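Alcohol dehydrogenase IV (Corynebacterium glutamicum, PDB 3IV7) probably reduces maleylacetate with a nicotinamide cofactor, as a metal-binding member of the iron-containing alcohol dehydrogenase family. Local coordinates at residues M160-V164 and E165-A169; T288-A291 and L292-L295; Q296-R299 and L300-N303. One frame throughout, in Å; residues are numbered along the deposited sequence.

All three contacts are local and sit at helix ends. Interaction 1 opens helix 164-181, interaction 2 opens helix 291-301, and interaction 3 closes that second helix. Each is partly buried; interaction 3 has the most exposed residues, and interaction 1 lies nearest the centre of the chain. At 160-169 a serine returns to the N-cap carbonyl of a proline, whereas at 288-295 a threonine N-cap and a glutamate serve backbone N-H groups. At 296-303 a serine hydroxyl and the chain beyond the helix supply donors to the last carbonyls. V168 CG1 of interaction 1 packs 3.4 Å from V302 CG2, just past helix 291-301; interactions 2 and 3, sharing that helix, touch at T288 CG2 and R297 NH1, 3.6 Å apart.

Interaction 1: residues M160-V164 and E165-A169; sequences MSLPV and EMSVA
S167 turns its hydroxyl back along the first turn of helix 164-181 onto the carbonyl of P163, the N-cap residue. Its OG lies beside its own backbone N (chi1 -62°), and from there OG donates to P163 O at 2.7 Å, arriving from well above the carbonyl plane. The backbone N of S167 reaches the same oxygen, P163 O, at 2.8 Å but nearly in line with the C=O bond, so the two donors come to the oxygen from different directions. Proline suits the place because its ring holds phi near the value found here, leading into the helix. L162 lies against the serine, its CG 3.4 Å from S167 OG, while its CD1 branch meets M166 CG at 4.0 Å, the two chains slanting past each other. One turn along, V164 CG1 faces V168 CG2 at 4.1 Å, and V168 N bonds to V164 O. R219, on helix 216-236, adds hydrogen bonds to both L162 O and S167 OG. The buried serine hydroxyl thus gives to a carbonyl and takes from a guanidinium, and the arginine's positive charge would probably polarise it, strengthening its donation to P163 O.

Interaction 2: residues T288-A291 and L292-L295; sequences TDTA and LEGL
The chain runs extended through T290 and then turns into helix 291-301, where G294 N bonds to T290 O at 3.3 Å and L295 N to A291 O at 2.9 Å. T290 is the N-cap: its OG1 accepts from E293 N at 3.1 Å, with a nearly straight N-H...O angle of 164°. The threonine's first torsion (chi1 74°) sets OG1 between its own N and carbonyl carbon, facing the first turn. E293 returns toward the loop, its chain crossing that of T290 at about a right angle, and E293 OE2 accepts from D289 N at a long 3.3 Å, from well above the carboxylate plane. E293 CG packs against T288 CB at 3.7 Å. T288 OG1 donates to T290 O at 2.8 Å, on the opposite face of that carbonyl from G294 N, so two donors grip one oxygen. Glycine suits position 294 because T288 OG1 comes within 3.3 Å of G294 CA, on the side where a CB would stand. Beyond the turn, A291 and L295 pack on helix 276-286, and E279 from that helix accepts from A291 N. The carboxylates of D289 and E293 are close, which would tend to raise their proton affinity, although the helix N-terminus and a weak, long ion pair from E293 to R297 may partly offset this.

Interaction 3: residues Q296-R299 and L300-N303; sequences QRLR and LSVN
A Schellman motif ends helix 291-301, and the contact spans the last turns of the helix and its exit, where L298 O accepts from S301 OG at 2.8 Å. The hydroxyl stands between the serine's own N and carbonyl carbon (chi1 79°), which aims it back down the helix at that carbonyl, tilted some 20° from its plane. Serine is apt here because its hydroxyl gives L298 O a second donor where the bond from V302 N is weak. L300 N still bonds to Q296 O at 2.9 Å and S301 N to R297 O at 3.0 Å, but the bonds from V302 N to L298 O and R299 O are both weak. Beside these polar groups, L298 CD1 meets V302 CG1 at 3.9 Å, the branched chains lying at a slant. L298 also packs on L172 and L175 of helix 164-181, and V302 on V210. On another side, R299 NH1 donates to Q296 OE1, 2.8 Å away and almost in the guanidinium plane, while R299 NH2 bonds to P305 O beyond the helix. N303 takes positive phi, as asparagine does readily, and is the C-prime residue; A304 N returns to R299 O and N303 N weakly to L300 O, the paired bonds of a Schellman C-cap.

Interaction 1: residues M160-V164 and E165-A169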
HETATM    1  N   MSE A 160      16.010  15.817 -13.849  1.00 26.82           N
HETATM    2  CA  MSE A 160      17.319  16.395 -13.724  1.00 25.18           C
HETATM    3  C   MSE A 160      17.310  17.887 -14.012  1.00 26.43           C
HETATM    4  O   MSE A 160      18.057  18.635 -13.404  1.00 27.69           O
HETATM    5  CB  MSE A 160      18.329  15.684 -14.628  1.00 23.94           C
HETATM    6  CG  MSE A 160      18.542  14.201 -14.255  1.00 32.46           C
HETATM    7 SE   MSE A 160      19.678  13.986 -12.738  0.75 28.31          SE
HETATM    8  CE  MSE A 160      18.754  12.583 -11.818  1.00 23.62           C
ATOM      9  N   SER A 161      16.458  18.319 -14.918  1.00 26.66           N
ATOM     10  CA  SER A 161      16.386  19.729 -15.273  1.00 32.23           C
ATOM     11  C   SER A 161      15.388  20.521 -14.419  1.00 28.72           C
ATOM     12  O   SER A 161      15.214  21.684 -14.643  1.00 28.27           O
ATOM     13  CB  SER A 161      16.018  19.879 -16.737  1.00 32.52           C
ATOM     14  OG  SER A 161      14.746  19.332 -16.941  1.00 37.22           O
ATOM     15  N   LEU A 162      14.696  19.874 -13.481  1.00 27.04           N
ATOM     16  CA  LEU A 162      13.756  20.612 -12.620  1.00 26.92           C
ATOM     17  C   LEU A 162      14.551  21.579 -11.733  1.00 25.85           C
ATOM     18  O   LEU A 162      15.440  21.144 -10.992  1.00 27.34           O
ATOM     19  CB  LEU A 162      12.975  19.665 -11.748  1.00 27.80           C
ATOM     20  CG  LEU A 162      11.744  20.252 -11.077  1.00 27.66           C
ATOM     21  CD1 LEU A 162      10.773  20.780 -12.144  1.00 25.08           C
ATOM     22  CD2 LEU A 162      11.115  19.164 -10.259  1.00 27.71           C
ATOM     23  N   PRO A 163      14.266  22.897 -11.823  1.00 26.63           N
ATOM     24  CA  PRO A 163      15.075  23.818 -11.041  1.00 27.28           C
ATOM     25  C   PRO A 163      15.026  23.518  -9.546  1.00 25.93           C
ATOM     26  O   PRO A 163      14.031  23.013  -9.056  1.00 25.16           O
ATOM     27  CB  PRO A 163      14.447  25.188 -11.361  1.00 30.81           C
ATOM     28  CG  PRO A 163      13.898  25.026 -12.720  1.00 30.45           C
ATOM     29  CD  PRO A 163      13.349  23.610 -12.733  1.00 29.65           C
ATOM     30  N   VAL A 164      16.078  23.853  -8.839  1.00 24.19           N
ATOM     31  CA  VAL A 164      16.169  23.551  -7.400  1.00 29.49           C
ATOM     32  C   VAL A 164      15.017  24.181  -6.597  1.00 27.28           C
ATOM     33  O   VAL A 164      14.371  23.513  -5.800  1.00 26.90           O
ATOM     34  CB  VAL A 164      17.504  24.005  -6.803  1.00 29.92           C
ATOM     35  CG1 VAL A 164      17.514  23.762  -5.314  1.00 30.82           C
ATOM     36  CG2 VAL A 164      18.687  23.273  -7.489  1.00 37.24           C
ATOM     37  N   GLU A 165      14.733  25.444  -6.838  1.00 27.86           N
ATOM     38  CA  GLU A 165      13.638  26.111  -6.104  1.00 30.57           C
ATOM     39  C   GLU A 165      12.299  25.410  -6.294  1.00 27.44           C
ATOM     40  O   GLU A 165      11.623  25.083  -5.318  1.00 27.08           O
ATOM     41  CB  GLU A 165      13.555  27.600  -6.487  1.00 31.52           C
ATOM     42  CG  GLU A 165      14.737  28.361  -5.979  1.00 46.22           C
ATOM     43  CD  GLU A 165      14.638  29.878  -6.201  1.00 56.04           C
ATOM     44  OE1 GLU A 165      13.724  30.333  -6.930  1.00 52.06           O
ATOM     45  OE2 GLU A 165      15.475  30.606  -5.621  1.00 56.58           O
HETATM   46  N   MSE A 166      11.932  25.129  -7.540  1.00 26.65           N
HETATM   47  CA  MSE A 166      10.701  24.366  -7.807  1.00 27.50           C
HETATM   48  C   MSE A 166      10.762  22.948  -7.210  1.00 30.08           C
HETATM   49  O   MSE A 166       9.767  22.456  -6.669  1.00 28.89           O
HETATM   50  CB  MSE A 166      10.429  24.294  -9.314  1.00 29.62           C
HETATM   51  CG  MSE A 166       9.215  23.471  -9.700  1.00 30.48           C
HETATM   52 SE   MSE A 166       7.516  24.087  -8.842  0.75 36.52          SE
HETATM   53  CE  MSE A 166       6.290  22.657  -9.560  1.00 34.30           C
ATOM     54  N   SER A 167      11.941  22.311  -7.292  1.00 26.79           N
ATOM     55  CA  SER A 167      12.129  20.964  -6.783  1.00 26.34           C
ATOM     56  C   SER A 167      11.863  20.946  -5.275  1.00 25.10           C
ATOM     57  O   SER A 167      11.191  20.039  -4.752  1.00 24.95           O
ATOM     58  CB  SER A 167      13.567  20.467  -7.052  1.00 25.23           C
ATOM     59  OG  SER A 167      13.885  20.395  -8.434  1.00 27.57           O
ATOM     60  N   VAL A 168      12.429  21.927  -4.574  1.00 26.35           N
ATOM     61  CA  VAL A 168      12.238  22.047  -3.123  1.00 26.36           C
ATOM     62  C   VAL A 168      10.758  22.363  -2.775  1.00 26.92           C
ATOM     63  O   VAL A 168      10.157  21.696  -1.948  1.00 25.72           O
ATOM     64  CB  VAL A 168      13.196  23.119  -2.525  1.00 29.43           C
ATOM     65  CG1 VAL A 168      12.856  23.419  -1.084  1.00 21.45           C
ATOM     66  CG2 VAL A 168      14.626  22.648  -2.631  1.00 27.86           C
ATOM     67  N   ALA A 169      10.184  23.366  -3.423  1.00 25.15           N
ATOM     68  CA  ALA A 169       8.809  23.732  -3.132  1.00 28.36           C
ATOM     69  C   ALA A 169       7.879  22.586  -3.437  1.00 26.52           C
ATOM     70  O   ALA A 169       7.003  22.267  -2.623  1.00 25.34           O
ATOM     71  CB  ALA A 169       8.394  24.979  -3.890  1.00 23.97           C
TER

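Interaction 2: residues T288-A291 and L292-L295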
ATOM      1  N   THR A 288      14.318  12.904  14.431  1.00 32.50           N
ATOM      2  CA  THR A 288      14.503  14.011  15.338  1.00 31.22           C
ATOM      3  C   THR A 288      13.544  13.849  16.515  1.00 31.73           C
ATOM      4  O   THR A 288      12.636  13.037  16.464  1.00 31.27           O
ATOM      5  CB  THR A 288      14.229  15.359  14.619  1.00 34.67           C
ATOM      6  OG1 THR A 288      12.930  15.328  14.012  1.00 32.91           O
ATOM      7  CG2 THR A 288      15.282  15.624  13.522  1.00 29.94           C
ATOM      8  N   ASP A 289      13.749  14.635  17.566  1.00 31.01           N
ATOM      9  CA  ASP A 289      12.958  14.502  18.807  1.00 32.97           C
ATOM     10  C   ASP A 289      11.520  14.936  18.644  1.00 33.07           C
ATOM     11  O   ASP A 289      10.621  14.357  19.259  1.00 33.77           O
ATOM     12  CB  ASP A 289      13.616  15.282  19.949  1.00 34.88           C
ATOM     13  CG  ASP A 289      14.969  14.713  20.332  1.00 38.66           C
ATOM     14  OD1 ASP A 289      15.117  13.480  20.321  1.00 50.08           O
ATOM     15  OD2 ASP A 289      15.890  15.505  20.630  1.00 53.02           O
ATOM     16  N   THR A 290      11.304  15.963  17.823  1.00 31.53           N
ATOM     17  CA  THR A 290       9.971  16.425  17.510  1.00 31.20           C
ATOM     18  C   THR A 290       9.802  16.529  15.999  1.00 28.25           C
ATOM     19  O   THR A 290      10.774  16.689  15.263  1.00 30.04           O
ATOM     20  CB  THR A 290       9.678  17.813  18.128  1.00 31.25           C
ATOM     21  OG1 THR A 290      10.370  18.822  17.395  1.00 30.99           O
ATOM     22  CG2 THR A 290      10.097  17.861  19.564  1.00 24.49           C
ATOM     23  N   ALA A 291       8.558  16.496  15.554  1.00 28.42           N
ATOM     24  CA  ALA A 291       8.250  16.588  14.136  1.00 28.91           C
ATOM     25  C   ALA A 291       8.628  17.954  13.586  1.00 28.49           C
ATOM     26  O   ALA A 291       9.148  18.070  12.458  1.00 27.32           O
ATOM     27  CB  ALA A 291       6.777  16.313  13.913  1.00 27.20           C
ATOM     28  N   LEU A 292       8.389  18.987  14.380  1.00 30.41           N
ATOM     29  CA  LEU A 292       8.644  20.374  13.936  1.00 28.89           C
ATOM     30  C   LEU A 292      10.134  20.665  13.797  1.00 29.09           C
ATOM     31  O   LEU A 292      10.537  21.310  12.861  1.00 31.03           O
ATOM     32  CB  LEU A 292       7.993  21.382  14.876  1.00 27.76           C
ATOM     33  CG  LEU A 292       7.993  22.846  14.382  1.00 28.30           C
ATOM     34  CD1 LEU A 292       7.218  22.999  13.101  1.00 27.38           C
ATOM     35  CD2 LEU A 292       7.435  23.767  15.447  1.00 29.46           C
ATOM     36  N   GLU A 293      10.963  20.188  14.712  1.00 28.14           N
ATOM     37  CA  GLU A 293      12.389  20.452  14.552  1.00 31.44           C
ATOM     38  C   GLU A 293      12.903  19.698  13.317  1.00 29.51           C
ATOM     39  O   GLU A 293      13.746  20.186  12.607  1.00 30.57           O
ATOM     40  CB  GLU A 293      13.206  20.123  15.819  1.00 31.46           C
ATOM     41  CG  GLU A 293      13.463  18.672  16.085  1.00 45.09           C
ATOM     42  CD  GLU A 293      14.161  18.431  17.460  1.00 46.78           C
ATOM     43  OE1 GLU A 293      13.744  19.063  18.460  1.00 55.54           O
ATOM     44  OE2 GLU A 293      15.111  17.606  17.526  1.00 51.69           O
ATOM     45  N   GLY A 294      12.351  18.528  13.052  1.00 29.09           N
ATOM     46  CA  GLY A 294      12.700  17.803  11.853  1.00 28.36           C
ATOM     47  C   GLY A 294      12.322  18.611  10.619  1.00 26.71           C
ATOM     48  O   GLY A 294      13.133  18.780   9.717  1.00 28.62           O
ATOM     49  N   LEU A 295      11.083  19.098  10.573  1.00 26.36           N
ATOM     50  CA  LEU A 295      10.643  19.895   9.445  1.00 26.68           C
ATOM     51  C   LEU A 295      11.492  21.174   9.317  1.00 26.79           C
ATOM     52  O   LEU A 295      11.891  21.533   8.224  1.00 27.37           O
ATOM     53  CB  LEU A 295       9.155  20.249   9.541  1.00 28.00           C
ATOM     54  CG  LEU A 295       8.603  21.108   8.374  1.00 24.60           C
ATOM     55  CD1 LEU A 295       8.869  20.403   7.008  1.00 21.17           C
ATOM     56  CD2 LEU A 295       7.122  21.348   8.572  1.00 20.87           C
TER

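Interaction 3: residues Q296-R299 and L300-N303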
ATOM      1  N   GLN A 296      11.768  21.837  10.445  1.00 27.87           N
ATOM      2  CA  GLN A 296      12.535  23.091  10.431  1.00 27.30           C
ATOM      3  C   GLN A 296      13.980  22.885   9.952  1.00 27.63           C
ATOM      4  O   GLN A 296      14.497  23.696   9.183  1.00 22.60           O
ATOM      5  CB  GLN A 296      12.502  23.772  11.800  1.00 28.22           C
ATOM      6  CG  GLN A 296      11.142  24.341  12.200  1.00 28.91           C
ATOM      7  CD  GLN A 296      10.634  25.436  11.259  1.00 36.22           C
ATOM      8  OE1 GLN A 296       9.946  25.153  10.275  1.00 30.20           O
ATOM      9  NE2 GLN A 296      10.887  26.698  11.621  1.00 28.60           N
ATOM     10  N   ARG A 297      14.612  21.789  10.379  1.00 27.46           N
ATOM     11  CA  ARG A 297      15.948  21.448   9.902  1.00 28.66           C
ATOM     12  C   ARG A 297      15.956  21.173   8.420  1.00 26.59           C
ATOM     13  O   ARG A 297      16.911  21.524   7.732  1.00 26.73           O
ATOM     14  CB  ARG A 297      16.492  20.231  10.627  1.00 31.00           C
ATOM     15  CG  ARG A 297      16.856  20.508  12.020  1.00 37.81           C
ATOM     16  CD  ARG A 297      17.309  19.280  12.751  1.00 49.95           C
ATOM     17  NE  ARG A 297      17.533  19.570  14.174  1.00 54.94           N
ATOM     18  CZ  ARG A 297      17.942  18.682  15.074  1.00 59.30           C
ATOM     19  NH1 ARG A 297      18.202  17.429  14.715  1.00 64.27           N
ATOM     20  NH2 ARG A 297      18.110  19.055  16.338  1.00 63.84           N
ATOM     21  N   LEU A 298      14.931  20.488   7.925  1.00 25.25           N
ATOM     22  CA  LEU A 298      14.832  20.247   6.508  1.00 27.14           C
ATOM     23  C   LEU A 298      14.704  21.561   5.778  1.00 27.36           C
ATOM     24  O   LEU A 298      15.460  21.835   4.808  1.00 29.28           O
ATOM     25  CB  LEU A 298      13.655  19.348   6.182  1.00 26.59           C
ATOM     26  CG  LEU A 298      13.345  19.176   4.698  1.00 24.64           C
ATOM     27  CD1 LEU A 298      14.530  18.549   3.935  1.00 26.33           C
ATOM     28  CD2 LEU A 298      12.098  18.318   4.574  1.00 25.37           C
ATOM     29  N   ARG A 299      13.785  22.401   6.242  1.00 27.04           N
ATOM     30  CA  ARG A 299      13.534  23.690   5.589  1.00 27.45           C
ATOM     31  C   ARG A 299      14.771  24.563   5.519  1.00 29.97           C
ATOM     32  O   ARG A 299      15.079  25.142   4.464  1.00 28.80           O
ATOM     33  CB  ARG A 299      12.397  24.433   6.277  1.00 28.18           C
ATOM     34  CG  ARG A 299      11.027  23.762   6.056  1.00 27.58           C
ATOM     35  CD  ARG A 299       9.940  24.487   6.745  1.00 23.64           C
ATOM     36  NE  ARG A 299       9.731  25.792   6.148  1.00 24.96           N
ATOM     37  CZ  ARG A 299       9.694  26.947   6.807  1.00 27.54           C
ATOM     38  NH1 ARG A 299       9.834  27.004   8.135  1.00 31.74           N
ATOM     39  NH2 ARG A 299       9.488  28.065   6.132  1.00 27.67           N
ATOM     40  N   LEU A 300      15.504  24.654   6.618  1.00 30.63           N
ATOM     41  CA  LEU A 300      16.751  25.404   6.601  1.00 30.80           C
ATOM     42  C   LEU A 300      17.743  24.776   5.605  1.00 31.62           C
ATOM     43  O   LEU A 300      18.359  25.466   4.824  1.00 28.24           O
ATOM     44  CB  LEU A 300      17.368  25.439   7.996  1.00 31.50           C
ATOM     45  CG  LEU A 300      18.544  26.393   8.140  1.00 37.82           C
ATOM     46  CD1 LEU A 300      18.123  27.765   7.689  1.00 32.13           C
ATOM     47  CD2 LEU A 300      19.043  26.433   9.595  1.00 36.59           C
ATOM     48  N   SER A 301      17.835  23.446   5.582  1.00 33.62           N
ATOM     49  CA  SER A 301      18.814  22.795   4.708  1.00 32.84           C
ATOM     50  C   SER A 301      18.480  22.918   3.217  1.00 33.18           C
ATOM     51  O   SER A 301      19.354  22.774   2.386  1.00 34.08           O
ATOM     52  CB  SER A 301      19.021  21.333   5.097  1.00 30.16           C
ATOM     53  OG  SER A 301      17.973  20.524   4.599  1.00 42.82           O
ATOM     54  N   VAL A 302      17.228  23.201   2.871  1.00 30.27           N
ATOM     55  CA  VAL A 302      16.866  23.315   1.454  1.00 26.36           C
ATOM     56  C   VAL A 302      16.477  24.735   1.047  1.00 27.46           C
ATOM     57  O   VAL A 302      15.927  24.941  -0.031  1.00 25.04           O
ATOM     58  CB  VAL A 302      15.745  22.326   1.072  1.00 28.96           C
ATOM     59  CG1 VAL A 302      16.221  20.860   1.315  1.00 27.86           C
ATOM     60  CG2 VAL A 302      14.412  22.638   1.862  1.00 22.10           C
ATOM     61  N   ASN A 303      16.786  25.712   1.904  1.00 27.33           N
ATOM     62  CA  ASN A 303      16.350  27.091   1.687  1.00 30.59           C
ATOM     63  C   ASN A 303      14.856  27.199   1.280  1.00 29.15           C
ATOM     64  O   ASN A 303      14.531  27.846   0.307  1.00 25.92           O
ATOM     65  CB  ASN A 303      17.222  27.758   0.612  1.00 32.41           C
ATOM     66  CG  ASN A 303      17.039  29.253   0.576  1.00 42.52           C
ATOM     67  OD1 ASN A 303      16.569  29.847   1.546  1.00 43.91           O
ATOM     68  ND2 ASN A 303      17.394  29.874  -0.544  1.00 47.56           N
TER